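Local coordinates for oxidoreductase, NAD-binding/iron-sulfur cluster-binding protein (Nitratireductor pacificus pht-3B, PDB 6ZXU), which probably removes halogen from organohalide substrates by reductive dehalogenation, using a bound cobalamin and two [4Fe-4S] clusters, at residues E381-L386 against G461-H466. Residues are numbered along the deposited sequence; the frame is centred on the assembly and turned at random.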
ATOM      1  N   GLU A 381      20.041   4.087   9.091  1.00 17.67           N
ATOM      2  CA  GLU A 381      20.158   2.816   8.424  1.00 20.91           C
ATOM      3  C   GLU A 381      19.388   1.716   9.150  1.00 19.60           C
ATOM      4  O   GLU A 381      18.840   0.850   8.495  1.00 17.04           O
ATOM      5  CB  GLU A 381      21.642   2.374   8.334  1.00 23.63           C
ATOM      6  CG  GLU A 381      22.547   3.246   7.512  1.00 28.03           C
ATOM      7  CD  GLU A 381      24.028   2.718   7.510  1.00 32.67           C
ATOM      8  OE1 GLU A 381      24.718   3.106   6.546  1.00 33.00           O
ATOM      9  OE2 GLU A 381      24.455   1.893   8.429  1.00 31.68           O
ATOM     10  N   ALA A 382      19.362   1.736  10.479  1.00 18.10           N
ATOM     11  CA  ALA A 382      18.606   0.773  11.266  1.00 18.16           C
ATOM     12  C   ALA A 382      17.099   0.902  11.014  1.00 16.63           C
ATOM     13  O   ALA A 382      16.449  -0.053  10.796  1.00 17.11           O
ATOM     14  CB  ALA A 382      18.900   0.887  12.773  1.00 18.75           C
ATOM     15  N   ILE A 383      16.603   2.116  11.005  1.00 17.59           N
ATOM     16  CA  ILE A 383      15.217   2.422  10.758  1.00 18.41           C
ATOM     17  C   ILE A 383      14.825   2.013   9.327  1.00 17.75           C
ATOM     18  O   ILE A 383      13.794   1.402   9.133  1.00 18.06           O
ATOM     19  CB  ILE A 383      14.972   3.930  11.022  1.00 17.55           C
ATOM     20  CG1 ILE A 383      14.916   4.231  12.528  1.00 18.91           C
ATOM     21  CG2 ILE A 383      13.668   4.401  10.388  1.00 18.82           C
ATOM     22  CD1 ILE A 383      13.754   3.611  13.257  1.00 21.45           C
ATOM     23  N   LYS A 384      15.649   2.302   8.356  1.00 16.65           N
ATOM     24  CA  LYS A 384      15.419   1.833   7.017  1.00 18.24           C
ATOM     25  C   LYS A 384      15.388   0.307   6.894  1.00 16.98           C
ATOM     26  O   LYS A 384      14.439  -0.243   6.369  1.00 18.61           O
ATOM     27  CB  LYS A 384      16.376   2.444   6.026  1.00 17.55           C
ATOM     28  CG  LYS A 384      16.257   3.933   5.935  1.00 19.46           C
ATOM     29  CD  LYS A 384      17.224   4.503   4.918  1.00 19.00           C
ATOM     30  CE  LYS A 384      17.068   5.993   4.819  1.00 21.59           C
ATOM     31  NZ  LYS A 384      17.959   6.499   3.772  1.00 27.70           N
ATOM     32  N   ALA A 385      16.371  -0.366   7.438  1.00 18.83           N
ATOM     33  CA  ALA A 385      16.410  -1.816   7.453  1.00 20.71           C
ATOM     34  C   ALA A 385      15.143  -2.371   8.134  1.00 19.98           C
ATOM     35  O   ALA A 385      14.551  -3.374   7.640  1.00 20.16           O
ATOM     36  CB  ALA A 385      17.657  -2.311   8.191  1.00 22.00           C
ATOM     37  N   LEU A 386      14.711  -1.752   9.200  1.00 17.42           N
ATOM     38  CA  LEU A 386      13.549  -2.160   9.914  1.00 17.69           C
ATOM     39  C   LEU A 386      12.314  -2.035   9.058  1.00 18.66           C
ATOM     40  O   LEU A 386      11.514  -2.997   8.933  1.00 20.73           O
ATOM     41  CB  LEU A 386      13.418  -1.383  11.199  1.00 18.52           C
ATOM     42  CG  LEU A 386      12.283  -1.715  12.108  1.00 22.95           C
ATOM     43  CD1 LEU A 386      12.356  -3.201  12.462  1.00 24.92           C
ATOM     44  CD2 LEU A 386      12.224  -0.881  13.390  1.00 21.17           C
ATOM     45  N   GLY A 461       3.070   1.262  12.898  1.00 15.72           N
ATOM     46  CA  GLY A 461       2.670   1.030  14.282  1.00 16.35           C
ATOM     47  C   GLY A 461       3.723   0.261  15.010  1.00 17.64           C
ATOM     48  O   GLY A 461       4.097   0.590  16.123  1.00 17.87           O
ATOM     49  N   VAL A 462       4.236  -0.787  14.374  1.00 18.12           N
ATOM     50  CA  VAL A 462       5.308  -1.611  14.954  1.00 17.44           C
ATOM     51  C   VAL A 462       6.569  -0.775  15.134  1.00 20.18           C
ATOM     52  O   VAL A 462       7.222  -0.818  16.176  1.00 20.43           O
ATOM     53  CB  VAL A 462       5.570  -2.860  14.079  1.00 17.28           C
ATOM     54  CG1 VAL A 462       6.862  -3.487  14.479  1.00 16.91           C
ATOM     55  CG2 VAL A 462       4.478  -3.863  14.278  1.00 20.13           C
ATOM     56  N   MET A 463       6.941   0.002  14.133  1.00 20.06           N
ATOM     57  CA  MET A 463       8.174   0.773  14.166  1.00 17.76           C
ATOM     58  C   MET A 463       8.140   1.849  15.237  1.00 17.98           C
ATOM     59  O   MET A 463       9.114   2.028  15.965  1.00 15.67           O
ATOM     60  CB  MET A 463       8.475   1.367  12.802  1.00 17.96           C
ATOM     61  CG  MET A 463       8.931   0.280  11.807  1.00 19.88           C
ATOM     62  SD  MET A 463       9.109   0.932  10.144  1.00 21.87           S
ATOM     63  CE  MET A 463      10.683   1.778  10.273  1.00 18.91           C
ATOM     64  N   ALA A 464       7.073   2.593  15.313  1.00 17.79           N
ATOM     65  CA  ALA A 464       6.896   3.588  16.339  1.00 17.58           C
ATOM     66  C   ALA A 464       6.907   2.956  17.733  1.00 19.14           C
ATOM     67  O   ALA A 464       7.496   3.515  18.664  1.00 18.96           O
ATOM     68  CB  ALA A 464       5.634   4.362  16.113  1.00 14.60           C
ATOM     69  N   ALA A 465       6.314   1.777  17.885  1.00 18.00           N
ATOM     70  CA  ALA A 465       6.344   1.053  19.196  1.00 19.30           C
ATOM     71  C   ALA A 465       7.732   0.682  19.581  1.00 22.41           C
ATOM     72  O   ALA A 465       8.119   0.809  20.760  1.00 22.98           O
ATOM     73  CB  ALA A 465       5.485  -0.183  19.168  1.00 22.80           C
ATOM     74  N   HIS A 466       8.588   0.359  18.610  1.00 19.86           N
ATOM     75  CA  HIS A 466       9.960   0.064  18.903  1.00 20.59           C
ATOM     76  C   HIS A 466      10.744   1.262  19.319  1.00 22.64           C
ATOM     77  O   HIS A 466      11.545   1.226  20.249  1.00 23.60           O
ATOM     78  CB  HIS A 466      10.668  -0.669  17.727  1.00 22.00           C
ATOM     79  CG  HIS A 466      12.009  -1.225  18.094  1.00 24.41           C
ATOM     80  ND1 HIS A 466      12.182  -2.172  19.089  1.00 24.87           N
ATOM     81  CD2 HIS A 466      13.228  -0.983  17.588  1.00 25.41           C
ATOM     82  CE1 HIS A 466      13.460  -2.454  19.200  1.00 28.66           C
ATOM     83  NE2 HIS A 466      14.121  -1.742  18.302  1.00 28.98           N
TER
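Leu386 and Met463 mark where the two helical segments come nearest, yet their CA atoms still lie 7.5 Å apart. The axes of 381-386 and 461-466 approach to 11.3 Å and run roughly antiparallel, at 147° between their directions. At this separation side chains bridge the gap, with the unbranched Met463 reaching across to the other backbone. Its CG sits against the end of Leu386, 3.8 Å from Leu386 CD2, the leucine's branched end meeting the middle of the methionine chain. That branched, apolar end suits a buried contact with methylene carbon, and CG anti to the backbone N (chi1 -178°) helps direct it to the facing helix. The methionine is extended from CA to its sulfur and turns at chi3 (78°), carrying CE to the backbone of 381-386. There the methyl lies 3.3 Å from Ile383 O and 4.0 Å from Ile383 CG2, the beta branch giving an apolar surface beside the carbonyl. Strands 394-399 and 422-429, between the two helices in sequence, are neighbours in a four-stranded antiparallel sheet, consistent with a helix-flanked alpha+beta unit; the contact is buried packing away from the cobalamin and cluster sites. Replacing Met463 by an alanine would probably leave Leu386 CD2 and Ile383 CG2 without their main apolar partner on the facing helix and open a gap there. One turn on, Leu386 CD2 approaches the His466 ring obliquely, 4.3 Å from His466 CD2. Trp163 packs edge-to-face with this imidazole and also touches Ile383 and Leu386, so that helix 161-164 helps cover the seam.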